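Local structure of glutathione peroxidase (6VPD) at residues L53-A58 with W153-F158; L88-N93 with P119-I124; F30-P35 with H132-W137; G49-V54 with D83-L88. The protein probably reduces hydroperoxides to the corresponding alcohols at the expense of thioredoxin, as a member of the glutathione peroxidase family. All coordinates share one frame; numbering follows the deposited sequence.

Contact 1 (L53-A58 with W153-F158); sequences LVVNTA and WNFEKF
N56 reaches across with its amide to the turn W153-E156, where ND2 donates to the carbonyl oxygen of W153 at 3.1 Å. The acceptor lies almost in the amide plane of N56, while the donor is tilted from the plane of the W153 carbonyl. CG of N56 stands between its backbone N and carbonyl carbon (chi1 56°), which swings the amide over to the turn. The backbone of N56 grips the same turn, its O accepting a bent bond (139°) from F155 N at 2.7 Å. This is a type II turn, and it leads the chain into strand 157-160 of the central sheet of the thioredoxin fold, where V54 and F158 form an antiparallel hydrogen-bonded pair and V55 and K157 the next, non-hydrogen-bonded one. The F155 ring folds back along strand 51-58, with N56 O and T57 CA over one face. F155 CD2 meets V55 CG2 obliquely at 4.1 Å, while F155 CE2 touches T57 CG2 and F155 CE1 touches A58 CB; Y67 of helix 64-80 joins the ring edge-to-face. V54 and F158 both pack against L138 of helix 133-141. A58 lies close to C61, the predicted active-site cysteine.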
loop_
_atom_site.group_PDB
_atom_site.type_symbol
_atom_site.label_atom_id
_atom_site.label_comp_id
_atom_site.label_asym_id
_atom_site.label_seq_id
_atom_site.Cartn_x
_atom_site.Cartn_y
_atom_site.Cartn_z
ATOM N N LEU A 53 -4.122 -8.490 17.370
ATOM C CA LEU A 53 -3.745 -7.881 16.108
ATOM C C LEU A 53 -5.028 -7.497 15.386
ATOM O O LEU A 53 -5.842 -8.366 15.059
ATOM C CB LEU A 53 -2.891 -8.827 15.267
ATOM C CG LEU A 53 -2.437 -8.118 13.984
ATOM C CD1 LEU A 53 -1.264 -7.148 14.237
ATOM C CD2 LEU A 53 -2.138 -9.077 12.871
ATOM N N VAL A 54 -5.215 -6.199 15.158
ATOM C CA VAL A 54 -6.442 -5.661 14.592
ATOM C C VAL A 54 -6.141 -5.369 13.141
ATOM O O VAL A 54 -5.120 -4.749 12.831
ATOM C CB VAL A 54 -6.901 -4.388 15.333
ATOM C CG1 VAL A 54 -8.070 -3.750 14.620
ATOM C CG2 VAL A 54 -7.269 -4.683 16.787
ATOM N N VAL A 55 -6.985 -5.861 12.246
ATOM C CA VAL A 55 -6.762 -5.689 10.819
ATOM C C VAL A 55 -8.113 -5.407 10.159
ATOM O O VAL A 55 -9.119 -6.040 10.497
ATOM C CB VAL A 55 -6.044 -6.914 10.217
ATOM C CG1 VAL A 55 -6.921 -8.127 10.276
ATOM C CG2 VAL A 55 -5.617 -6.651 8.781
ATOM N N ASN A 56 -8.157 -4.386 9.301
ATOM C CA ASN A 56 -9.336 -4.077 8.501
ATOM C C ASN A 56 -9.271 -4.879 7.206
ATOM O O ASN A 56 -8.334 -4.725 6.407
ATOM C CB ASN A 56 -9.418 -2.591 8.183
ATOM C CG ASN A 56 -8.183 -2.106 7.509
ATOM O OD1 ASN A 56 -7.072 -2.392 7.974
ATOM N ND2 ASN A 56 -8.341 -1.406 6.390
ATOM N N THR A 57 -10.259 -5.732 7.002
ATOM C CA THR A 57 -10.256 -6.626 5.861
ATOM C C THR A 57 -11.135 -6.067 4.750
ATOM O O THR A 57 -11.960 -5.173 4.960
ATOM C CB THR A 57 -10.722 -8.028 6.267
ATOM O OG1 THR A 57 -11.922 -7.930 7.045
ATOM C CG2 THR A 57 -9.654 -8.706 7.086
ATOM N N ALA A 58 -10.900 -6.592 3.551
ATOM C CA ALA A 58 -11.693 -6.244 2.390
ATOM C C ALA A 58 -13.121 -6.735 2.552
ATOM O O ALA A 58 -13.363 -7.860 2.995
ATOM C CB ALA A 58 -11.081 -6.862 1.137
ATOM N N TRP A 153 -5.341 1.877 3.068
ATOM C CA TRP A 153 -5.826 0.808 2.209
ATOM C C TRP A 153 -6.357 -0.321 3.087
ATOM O O TRP A 153 -6.301 -0.255 4.323
ATOM C CB TRP A 153 -4.700 0.360 1.276
ATOM C CG TRP A 153 -5.111 -0.501 0.118
ATOM C CD1 TRP A 153 -4.641 -1.757 -0.187
ATOM C CD2 TRP A 153 -6.065 -0.174 -0.901
ATOM N NE1 TRP A 153 -5.249 -2.226 -1.335
ATOM C CE2 TRP A 153 -6.132 -1.278 -1.787
ATOM C CE3 TRP A 153 -6.885 0.934 -1.142
ATOM C CZ2 TRP A 153 -6.983 -1.298 -2.896
ATOM C CZ3 TRP A 153 -7.744 0.906 -2.235
ATOM C CH2 TRP A 153 -7.776 -0.196 -3.106
ATOM N N ASN A 154 -6.894 -1.362 2.447
ATOM C CA ASN A 154 -7.281 -2.540 3.207
ATOM C C ASN A 154 -6.044 -3.136 3.872
ATOM O O ASN A 154 -4.918 -2.985 3.385
ATOM C CB ASN A 154 -7.948 -3.602 2.313
ATOM C CG ASN A 154 -9.001 -3.034 1.374
ATOM O OD1 ASN A 154 -10.083 -2.621 1.795
ATOM N ND2 ASN A 154 -8.706 -3.064 0.080
ATOM N N PHE A 155 -6.256 -3.795 5.014
ATOM C CA PHE A 155 -5.252 -4.645 5.660
ATOM C C PHE A 155 -4.129 -3.880 6.349
ATOM O O PHE A 155 -3.055 -4.445 6.573
ATOM C CB PHE A 155 -4.644 -5.653 4.673
ATOM C CG PHE A 155 -5.624 -6.662 4.185
ATOM C CD1 PHE A 155 -6.393 -6.409 3.062
ATOM C CD2 PHE A 155 -5.800 -7.860 4.855
ATOM C CE1 PHE A 155 -7.327 -7.339 2.608
ATOM C CE2 PHE A 155 -6.725 -8.796 4.409
ATOM C CZ PHE A 155 -7.490 -8.532 3.282
ATOM N N GLU A 156 -4.323 -2.616 6.708
ATOM C CA GLU A 156 -3.458 -2.048 7.730
ATOM C C GLU A 156 -3.670 -2.840 9.019
ATOM O O GLU A 156 -4.761 -3.371 9.267
ATOM C CB GLU A 156 -3.741 -0.547 7.933
ATOM C CG GLU A 156 -3.239 0.368 6.777
ATOM C CD GLU A 156 -2.717 1.750 7.233
ATOM O OE1 GLU A 156 -3.018 2.764 6.560
ATOM O OE2 GLU A 156 -1.979 1.835 8.243
ATOM N N LYS A 157 -2.601 -2.979 9.810
ATOM C CA LYS A 157 -2.606 -3.775 11.039
ATOM C C LYS A 157 -2.222 -2.911 12.240
ATOM O O LYS A 157 -1.309 -2.084 12.146
ATOM C CB LYS A 157 -1.623 -4.954 10.943
ATOM C CG LYS A 157 -1.827 -5.856 9.764
ATOM C CD LYS A 157 -0.882 -5.517 8.621
ATOM C CE LYS A 157 -0.858 -6.636 7.586
ATOM N NZ LYS A 157 -0.649 -6.117 6.191
ATOM N N PHE A 158 -2.915 -3.099 13.365
ATOM C CA PHE A 158 -2.508 -2.551 14.661
ATOM C C PHE A 158 -2.287 -3.682 15.655
ATOM O O PHE A 158 -3.090 -4.613 15.733
ATOM C CB PHE A 158 -3.542 -1.625 15.275
ATOM C CG PHE A 158 -3.908 -0.449 14.435
ATOM C CD1 PHE A 158 -4.797 -0.581 13.377
ATOM C CD2 PHE A 158 -3.433 0.827 14.761
ATOM C CE1 PHE A 158 -5.175 0.535 12.626
ATOM C CE2 PHE A 158 -3.803 1.948 14.012
ATOM C CZ PHE A 158 -4.667 1.796 12.938
#

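Contact 2 (L88-N93 with P119-I124)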
loop_
_atom_site.group_PDB
_atom_site.type_symbol
_atom_site.label_atom_id
_atom_site.label_comp_id
_atom_site.label_asym_id
_atom_site.label_seq_id
_atom_site.Cartn_x
_atom_site.Cartn_y
_atom_site.Cartn_z
ATOM N N LEU A 88 -8.289 -10.028 15.053
ATOM C CA LEU A 88 -9.633 -9.507 14.823
ATOM C C LEU A 88 -9.651 -8.838 13.457
ATOM O O LEU A 88 -9.018 -7.789 13.266
ATOM C CB LEU A 88 -10.048 -8.529 15.928
ATOM C CG LEU A 88 -10.114 -9.111 17.343
ATOM C CD1 LEU A 88 -10.743 -8.130 18.348
ATOM C CD2 LEU A 88 -10.875 -10.426 17.356
ATOM N N GLY A 89 -10.356 -9.439 12.504
ATOM C CA GLY A 89 -10.557 -8.812 11.205
ATOM C C GLY A 89 -11.853 -8.019 11.206
ATOM O O GLY A 89 -12.870 -8.480 11.708
ATOM N N PHE A 90 -11.802 -6.817 10.644
ATOM C CA PHE A 90 -12.980 -5.953 10.548
ATOM C C PHE A 90 -13.201 -5.619 9.086
ATOM O O PHE A 90 -12.406 -4.852 8.504
ATOM C CB PHE A 90 -12.839 -4.655 11.341
ATOM C CG PHE A 90 -12.771 -4.830 12.821
ATOM C CD1 PHE A 90 -11.592 -5.237 13.430
ATOM C CD2 PHE A 90 -13.867 -4.534 13.614
ATOM C CE1 PHE A 90 -11.526 -5.387 14.812
ATOM C CE2 PHE A 90 -13.814 -4.676 15.001
ATOM C CZ PHE A 90 -12.647 -5.102 15.600
ATOM N N PRO A 91 -14.252 -6.129 8.464
ATOM C CA PRO A 91 -14.502 -5.818 7.055
ATOM C C PRO A 91 -14.747 -4.335 6.844
ATOM O O PRO A 91 -15.296 -3.639 7.704
ATOM C CB PRO A 91 -15.749 -6.639 6.734
ATOM C CG PRO A 91 -15.774 -7.712 7.772
ATOM C CD PRO A 91 -15.201 -7.111 9.001
ATOM N N CYS A 92 -14.339 -3.858 5.674
ATOM C CA CYS A 92 -14.430 -2.440 5.348
ATOM C C CYS A 92 -14.614 -2.284 3.850
ATOM O O CYS A 92 -13.787 -2.761 3.062
ATOM C CB CYS A 92 -13.185 -1.689 5.807
ATOM S SG CYS A 92 -13.467 0.075 5.924
ATOM N N ASN A 93 -15.690 -1.605 3.470
ATOM C CA ASN A 93 -16.026 -1.357 2.079
ATOM C C ASN A 93 -15.419 -0.065 1.554
ATOM O O ASN A 93 -15.615 0.261 0.380
ATOM C CB ASN A 93 -17.546 -1.304 1.916
ATOM C CG ASN A 93 -18.171 -0.125 2.658
ATOM O OD1 ASN A 93 -17.546 0.465 3.553
ATOM N ND2 ASN A 93 -19.414 0.223 2.293
ATOM N N PRO A 119 -11.431 -14.725 14.455
ATOM C CA PRO A 119 -12.720 -14.021 14.429
ATOM C C PRO A 119 -12.721 -12.888 13.409
ATOM O O PRO A 119 -11.823 -12.038 13.389
ATOM C CB PRO A 119 -12.872 -13.488 15.862
ATOM C CG PRO A 119 -11.966 -14.376 16.703
ATOM C CD PRO A 119 -10.830 -14.765 15.802
ATOM N N VAL A 120 -13.749 -12.874 12.565
ATOM C CA VAL A 120 -14.015 -11.765 11.656
ATOM C C VAL A 120 -15.292 -11.071 12.120
ATOM O O VAL A 120 -16.304 -11.728 12.389
ATOM C CB VAL A 120 -14.123 -12.247 10.200
ATOM C CG1 VAL A 120 -14.841 -11.226 9.357
ATOM C CG2 VAL A 120 -12.725 -12.521 9.643
ATOM N N MET A 121 -15.242 -9.747 12.218
ATOM C CA MET A 121 -16.231 -8.988 12.963
ATOM C C MET A 121 -17.240 -8.323 12.028
ATOM O O MET A 121 -17.179 -8.439 10.798
ATOM C CB MET A 121 -15.525 -7.958 13.855
ATOM C CG MET A 121 -14.648 -8.595 14.930
ATOM S SD MET A 121 -15.660 -9.375 16.208
ATOM C CE MET A 121 -14.472 -10.352 17.117
ATOM N N GLY A 122 -18.195 -7.625 12.632
ATOM C CA GLY A 122 -19.139 -6.856 11.851
ATOM C C GLY A 122 -18.440 -5.837 10.978
ATOM O O GLY A 122 -17.292 -5.462 11.215
ATOM N N LYS A 123 -19.143 -5.405 9.934
ATOM C CA LYS A 123 -18.575 -4.427 9.016
ATOM C C LYS A 123 -18.569 -3.055 9.676
ATOM O O LYS A 123 -19.523 -2.679 10.362
ATOM C CB LYS A 123 -19.362 -4.383 7.704
ATOM C CG LYS A 123 -18.904 -3.294 6.730
ATOM C CD LYS A 123 -20.069 -2.336 6.392
ATOM C CE LYS A 123 -19.596 -0.880 6.130
ATOM N NZ LYS A 123 -20.619 -0.030 5.433
ATOM N N ILE A 124 -17.476 -2.310 9.489
ATOM C CA ILE A 124 -17.340 -0.979 10.072
ATOM C C ILE A 124 -16.690 -0.023 9.074
ATOM O O ILE A 124 -16.156 -0.417 8.028
ATOM C CB ILE A 124 -16.516 -0.981 11.376
ATOM C CG1 ILE A 124 -15.147 -1.588 11.135
ATOM C CG2 ILE A 124 -17.252 -1.685 12.525
ATOM C CD1 ILE A 124 -14.227 -1.237 12.227
#
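F90 and M121 run side by side, and CB of M121 sits over one face of the F90 ring in a CH-pi contact, 4.1 Å from the centroid. I124 comes to the same ring obliquely, its CD1 lying 3.6 Å from CD2 of F90. The M121 chain bends at chi2 (-71°), which carries M121 CE back to within 3.6 Å of L88 CD2; P119 CB touches that same leucine methyl. On the other side of the backbone, P91 CG packs on V120 CG1 at 4.0 Å. Backbone bonds hold these side chains in place: G89 N donates to P119 O at 3.1 Å, M121 N to G89 O at 2.7 Å and I124 N to P91 O at 3.1 Å. The loop thus follows, in roughly the same direction, the edge of strand 85-92, an outer strand within this chain of the central thioredoxin-fold sheet, with a single bridge between G89 and V120. Strand 51-58 borders the other edge, and on the face of the sheet V54 packs on F90, as does L134 of helix 133-141. With an alanine in place of F90, M121 CB and I124 CD1 would probably lose the ring they pack on, leaving a gap next to L134. The chemistry implies a loop fastened by main-chain hydrogen bonds, with apolar side chains filling the side toward L88 and F90.

Contact 3 (F30-P35 with H132-W137); sequences FDFKVP and HPLYKW
F32 and L134, 6.4 Å apart, are the nearest CA pair between the chain leading into strand 33-35 and the first turn of helix 133-141. The F32 ring turns toward the helix and receives CA of L134 over one face in a CH-pi contact, 4.0 Å from the centroid, with CD1 of L134 packed on CG of F32 at 3.8 Å. Its far end reaches W137, laying CE1 over one face of the indole; the two ring planes meet obliquely, at 46°. A serine at F32 would probably leave W137 and L134 without apolar cover on this side. H132 caps the helix: with CG anti to the backbone N (chi1 -172°), its ND1 accepts from L134 N at 2.9 Å, nearly in the ring plane, and CE1 at the ring's edge faces K33 O. V34 CG1 packs on H132 and L134. Strand 33-35 pairs with strand 41-43, and V34 and L134 both rest on F90 of strand 85-92, so hairpin and helix meet over the same residue of the central sheet.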
loop_
_atom_site.group_PDB
_atom_site.type_symbol
_atom_site.label_atom_id
_atom_site.label_comp_id
_atom_site.label_asym_id
_atom_site.label_seq_id
_atom_site.Cartn_x
_atom_site.Cartn_y
_atom_site.Cartn_z
ATOM N N PHE A 30 -9.110 -2.611 25.517
ATOM C CA PHE A 30 -10.154 -3.482 26.048
ATOM C C PHE A 30 -11.344 -2.716 26.653
ATOM O O PHE A 30 -12.299 -3.364 27.110
ATOM C CB PHE A 30 -9.536 -4.446 27.068
ATOM C CG PHE A 30 -8.301 -5.176 26.553
ATOM C CD1 PHE A 30 -8.409 -6.194 25.610
ATOM C CD2 PHE A 30 -7.034 -4.840 27.019
ATOM C CE1 PHE A 30 -7.273 -6.860 25.147
ATOM C CE2 PHE A 30 -5.901 -5.500 26.560
ATOM C CZ PHE A 30 -6.025 -6.512 25.626
ATOM N N ASP A 31 -11.329 -1.374 26.643
ATOM C CA ASP A 31 -12.510 -0.587 26.993
ATOM C C ASP A 31 -13.586 -0.612 25.902
ATOM O O ASP A 31 -14.721 -0.192 26.158
ATOM C CB ASP A 31 -12.133 0.885 27.274
ATOM C CG ASP A 31 -11.266 1.064 28.536
ATOM O OD1 ASP A 31 -11.196 0.110 29.335
ATOM O OD2 ASP A 31 -10.659 2.152 28.728
ATOM N N PHE A 32 -13.270 -1.075 24.697
ATOM C CA PHE A 32 -14.171 -0.832 23.580
ATOM C C PHE A 32 -15.099 -2.019 23.361
ATOM O O PHE A 32 -14.818 -3.144 23.776
ATOM C CB PHE A 32 -13.389 -0.547 22.307
ATOM C CG PHE A 32 -12.836 0.846 22.222
ATOM C CD1 PHE A 32 -11.586 1.139 22.734
ATOM C CD2 PHE A 32 -13.565 1.865 21.598
ATOM C CE1 PHE A 32 -11.082 2.428 22.653
ATOM C CE2 PHE A 32 -13.063 3.145 21.505
ATOM C CZ PHE A 32 -11.821 3.428 22.031
ATOM N N LYS A 33 -16.227 -1.740 22.716
ATOM C CA LYS A 33 -17.180 -2.740 22.259
ATOM C C LYS A 33 -17.305 -2.608 20.748
ATOM O O LYS A 33 -17.225 -1.502 20.210
ATOM C CB LYS A 33 -18.564 -2.562 22.917
ATOM C CG LYS A 33 -18.579 -2.657 24.430
ATOM C CD LYS A 33 -18.311 -1.292 25.076
ATOM C CE LYS A 33 -18.245 -1.408 26.603
ATOM N NZ LYS A 33 -18.401 -0.076 27.284
ATOM N N VAL A 34 -17.489 -3.734 20.068
ATOM C CA VAL A 34 -17.567 -3.776 18.607
ATOM C C VAL A 34 -18.621 -4.796 18.209
ATOM O O VAL A 34 -18.915 -5.737 18.965
ATOM C CB VAL A 34 -16.210 -4.149 17.974
ATOM C CG1 VAL A 34 -15.155 -3.074 18.214
ATOM C CG2 VAL A 34 -15.744 -5.476 18.538
ATOM N N PRO A 35 -19.197 -4.659 17.014
ATOM C CA PRO A 35 -20.147 -5.675 16.541
ATOM C C PRO A 35 -19.431 -6.839 15.883
ATOM O O PRO A 35 -18.482 -6.654 15.117
ATOM C CB PRO A 35 -20.988 -4.912 15.516
ATOM C CG PRO A 35 -19.983 -3.975 14.907
ATOM C CD PRO A 35 -19.058 -3.556 16.045
ATOM N N HIS A 132 -15.829 3.876 13.165
ATOM C CA HIS A 132 -16.162 3.276 14.445
ATOM C C HIS A 132 -15.286 3.883 15.540
ATOM O O HIS A 132 -14.088 4.110 15.316
ATOM C CB HIS A 132 -15.981 1.760 14.396
ATOM C CG HIS A 132 -16.484 1.072 15.622
ATOM N ND1 HIS A 132 -15.835 1.157 16.834
ATOM C CD2 HIS A 132 -17.598 0.333 15.838
ATOM C CE1 HIS A 132 -16.521 0.482 17.741
ATOM N NE2 HIS A 132 -17.594 -0.026 17.162
ATOM N N PRO A 133 -15.846 4.176 16.722
ATOM C CA PRO A 133 -15.029 4.801 17.783
ATOM C C PRO A 133 -13.726 4.078 18.047
ATOM O O PRO A 133 -12.714 4.733 18.318
ATOM C CB PRO A 133 -15.953 4.768 19.014
ATOM C CG PRO A 133 -17.333 4.782 18.443
ATOM C CD PRO A 133 -17.262 4.034 17.118
ATOM N N LEU A 134 -13.712 2.744 17.953
ATOM C CA LEU A 134 -12.467 1.999 18.125
ATOM C C LEU A 134 -11.372 2.496 17.179
ATOM O O LEU A 134 -10.233 2.728 17.599
ATOM C CB LEU A 134 -12.714 0.508 17.907
ATOM C CG LEU A 134 -11.394 -0.276 17.895
ATOM C CD1 LEU A 134 -10.654 -0.190 19.251
ATOM C CD2 LEU A 134 -11.567 -1.718 17.420
ATOM N N TYR A 135 -11.698 2.648 15.889
ATOM C CA TYR A 135 -10.692 3.082 14.923
ATOM C C TYR A 135 -10.317 4.546 15.092
ATOM O O TYR A 135 -9.177 4.922 14.790
ATOM C CB TYR A 135 -11.164 2.820 13.494
ATOM C CG TYR A 135 -10.669 1.489 13.034
ATOM C CD1 TYR A 135 -9.439 1.371 12.432
ATOM C CD2 TYR A 135 -11.394 0.335 13.290
ATOM C CE1 TYR A 135 -8.953 0.148 12.042
ATOM C CE2 TYR A 135 -10.911 -0.909 12.904
ATOM C CZ TYR A 135 -9.690 -0.991 12.275
ATOM O OH TYR A 135 -9.197 -2.208 11.889
ATOM N N LYS A 136 -11.240 5.393 15.558
ATOM C CA LYS A 136 -10.832 6.748 15.906
ATOM C C LYS A 136 -9.744 6.726 16.979
ATOM O O LYS A 136 -8.757 7.469 16.899
ATOM C CB LYS A 136 -12.042 7.562 16.352
ATOM C CG LYS A 136 -12.986 7.910 15.205
ATOM C CD LYS A 136 -14.071 8.881 15.635
ATOM C CE LYS A 136 -15.144 9.023 14.528
ATOM N NZ LYS A 136 -16.229 9.978 14.897
ATOM N N TRP A 137 -9.873 5.829 17.955
ATOM C CA TRP A 137 -8.858 5.713 18.994
ATOM C C TRP A 137 -7.556 5.124 18.449
ATOM O O TRP A 137 -6.476 5.679 18.686
ATOM C CB TRP A 137 -9.407 4.872 20.143
ATOM C CG TRP A 137 -8.458 4.673 21.273
ATOM C CD1 TRP A 137 -8.192 5.546 22.293
ATOM C CD2 TRP A 137 -7.658 3.509 21.518
ATOM N NE1 TRP A 137 -7.282 4.994 23.156
ATOM C CE2 TRP A 137 -6.935 3.744 22.702
ATOM C CE3 TRP A 137 -7.500 2.286 20.863
ATOM C CZ2 TRP A 137 -6.058 2.804 23.235
ATOM C CZ3 TRP A 137 -6.618 1.369 21.380
ATOM C CH2 TRP A 137 -5.911 1.629 22.552
#

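Contact 4 (G49-V54 with D83-L88); sequences GKVVLV and DDFVVL
K50 begins the contact, its bent side chain carrying NZ to the carbonyl oxygen of D83 at 3.2 Å, in the carbonyl plane. The carboxylate of D84, the residue after D83, forms a salt bridge with R162 instead. V51 then starts the parallel pairing: its N donates to D84 O, and its O accepts from V86 N, each at 3.1 Å. Its CG1 approaches CD1 of F85, whose chi1 of 169°, with CG opposite the backbone N, extends the ring alongside the neighbouring strand. V52, on the other face of the sheet, lies side by side with V86, CG2 to CG1 at 3.8 Å, and its other methyl, CG1, meets L88 CG at 4.0 Å. L53 returns to the F85 side, where its CB touches CE1 at the edge of the phenyl ring at 3.7 Å. L53 turns both polar backbone atoms to strand 85-92: L53 N donates to V86 O and L53 O accepts from L88 N, each at 3.0 Å, on the two sides of V87. V54 adds a CA-H...O contact to L88 O. These strands belong to the beta-alpha-beta crossover whose helix, 64-80, packs on L53, F85 and V87; helix 176-188 also covers V51 and F85. Apolar side chains on both faces, over regular backbone bonds, imply a buried core whose polar main-chain groups bond within the sheet, with charge gathered at its K50 end.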
loop_
_atom_site.group_PDB
_atom_site.type_symbol
_atom_site.label_atom_id
_atom_site.label_comp_id
_atom_site.label_asym_id
_atom_site.label_seq_id
_atom_site.Cartn_x
_atom_site.Cartn_y
_atom_site.Cartn_z
ATOM N N GLY A 49 -5.647 -8.633 28.706
ATOM C CA GLY A 49 -4.427 -9.339 29.042
ATOM C C GLY A 49 -3.864 -10.217 27.946
ATOM O O GLY A 49 -2.909 -10.966 28.204
ATOM N N LYS A 50 -4.426 -10.160 26.736
ATOM C CA LYS A 50 -3.934 -10.906 25.589
ATOM C C LYS A 50 -3.340 -9.945 24.570
ATOM O O LYS A 50 -3.525 -8.727 24.639
ATOM C CB LYS A 50 -5.048 -11.729 24.935
ATOM C CG LYS A 50 -5.987 -12.424 25.903
ATOM C CD LYS A 50 -5.325 -13.613 26.567
ATOM C CE LYS A 50 -6.361 -14.559 27.160
ATOM N NZ LYS A 50 -7.199 -15.134 26.088
ATOM N N VAL A 51 -2.620 -10.515 23.606
ATOM C CA VAL A 51 -2.027 -9.756 22.512
ATOM C C VAL A 51 -2.981 -9.858 21.334
ATOM O O VAL A 51 -3.362 -10.965 20.938
ATOM C CB VAL A 51 -0.625 -10.289 22.160
ATOM C CG1 VAL A 51 -0.038 -9.565 20.957
ATOM C CG2 VAL A 51 0.298 -10.155 23.364
ATOM N N VAL A 52 -3.391 -8.709 20.798
ATOM C CA VAL A 52 -4.429 -8.616 19.776
ATOM C C VAL A 52 -3.859 -7.919 18.541
ATOM O O VAL A 52 -3.205 -6.872 18.649
ATOM C CB VAL A 52 -5.672 -7.855 20.287
ATOM C CG1 VAL A 52 -6.789 -7.924 19.247
ATOM C CG2 VAL A 52 -6.143 -8.387 21.632
ATOM N N LEU A 53 -4.122 -8.490 17.370
ATOM C CA LEU A 53 -3.745 -7.881 16.108
ATOM C C LEU A 53 -5.028 -7.497 15.386
ATOM O O LEU A 53 -5.842 -8.366 15.059
ATOM C CB LEU A 53 -2.891 -8.827 15.267
ATOM C CG LEU A 53 -2.437 -8.118 13.984
ATOM C CD1 LEU A 53 -1.264 -7.148 14.237
ATOM C CD2 LEU A 53 -2.138 -9.077 12.871
ATOM N N VAL A 54 -5.215 -6.199 15.158
ATOM C CA VAL A 54 -6.442 -5.661 14.592
ATOM C C VAL A 54 -6.141 -5.369 13.141
ATOM O O VAL A 54 -5.120 -4.749 12.831
ATOM C CB VAL A 54 -6.901 -4.388 15.333
ATOM C CG1 VAL A 54 -8.070 -3.750 14.620
ATOM C CG2 VAL A 54 -7.269 -4.683 16.787
ATOM N N ASP A 83 -3.936 -19.494 22.885
ATOM C CA ASP A 83 -4.807 -18.574 23.623
ATOM C C ASP A 83 -4.113 -17.251 23.941
ATOM O O ASP A 83 -4.752 -16.315 24.447
ATOM C CB ASP A 83 -5.316 -19.204 24.927
ATOM C CG ASP A 83 -6.424 -20.234 24.709
ATOM O OD1 ASP A 83 -6.618 -20.707 23.560
ATOM O OD2 ASP A 83 -7.074 -20.588 25.724
ATOM N N ASP A 84 -2.810 -17.152 23.655
ATOM C CA ASP A 84 -2.079 -15.925 23.968
ATOM C C ASP A 84 -2.420 -14.770 23.044
ATOM O O ASP A 84 -2.161 -13.616 23.414
ATOM C CB ASP A 84 -0.575 -16.158 23.891
ATOM C CG ASP A 84 -0.049 -16.878 25.088
ATOM O OD1 ASP A 84 0.216 -16.178 26.092
ATOM O OD2 ASP A 84 0.087 -18.130 25.025
ATOM N N PHE A 85 -3.009 -15.052 21.876
ATOM C CA PHE A 85 -2.952 -14.148 20.731
ATOM C C PHE A 85 -4.194 -14.315 19.857
ATOM O O PHE A 85 -4.454 -15.410 19.355
ATOM C CB PHE A 85 -1.673 -14.424 19.928
ATOM C CG PHE A 85 -1.633 -13.738 18.598
ATOM C CD1 PHE A 85 -1.698 -12.344 18.515
ATOM C CD2 PHE A 85 -1.548 -14.483 17.423
ATOM C CE1 PHE A 85 -1.681 -11.702 17.289
ATOM C CE2 PHE A 85 -1.520 -13.863 16.198
ATOM C CZ PHE A 85 -1.588 -12.459 16.122
ATOM N N VAL A 86 -4.955 -13.235 19.657
ATOM C CA VAL A 86 -6.150 -13.256 18.821
ATOM C C VAL A 86 -6.008 -12.232 17.694
ATOM O O VAL A 86 -5.450 -11.146 17.886
ATOM C CB VAL A 86 -7.424 -12.997 19.655
ATOM C CG1 VAL A 86 -7.237 -11.815 20.561
ATOM C CG2 VAL A 86 -8.621 -12.775 18.759
ATOM N N VAL A 87 -6.497 -12.597 16.512
ATOM C CA VAL A 87 -6.568 -11.718 15.355
ATOM C C VAL A 87 -8.028 -11.331 15.150
ATOM O O VAL A 87 -8.909 -12.203 15.108
ATOM C CB VAL A 87 -5.999 -12.410 14.103
ATOM C CG1 VAL A 87 -6.196 -11.545 12.851
ATOM C CG2 VAL A 87 -4.523 -12.775 14.314
ATOM N N LEU A 88 -8.289 -10.028 15.053
ATOM C CA LEU A 88 -9.633 -9.507 14.823
ATOM C C LEU A 88 -9.651 -8.838 13.457
ATOM O O LEU A 88 -9.018 -7.789 13.266
ATOM C CB LEU A 88 -10.048 -8.529 15.928
ATOM C CG LEU A 88 -10.114 -9.111 17.343
ATOM C CD1 LEU A 88 -10.743 -8.130 18.348
ATOM C CD2 LEU A 88 -10.875 -10.426 17.356
#

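Strand 51-58 is shared by contacts 1 and 4, which pair its two edges with strands 157-160 and 85-92; their centres lie about 14 Å apart and both include L53 and V54. Contact 2 continues along strand 85-92, sharing L88 with contact 4, and adds the loop before helix 133-141; its centre is about 9 Å from that of contact 1. Contact 3 lies about 12 Å from contact 2, centre to centre, and brings the N-terminal hairpin against that helix, whose Y135 touches V54. Along the chain, contacts 2 and 4 nest inside the span closed by contact 3, while contacts 1 and 3 cross. Widely separated parts of the sequence are thereby tied into one thioredoxin-fold domain.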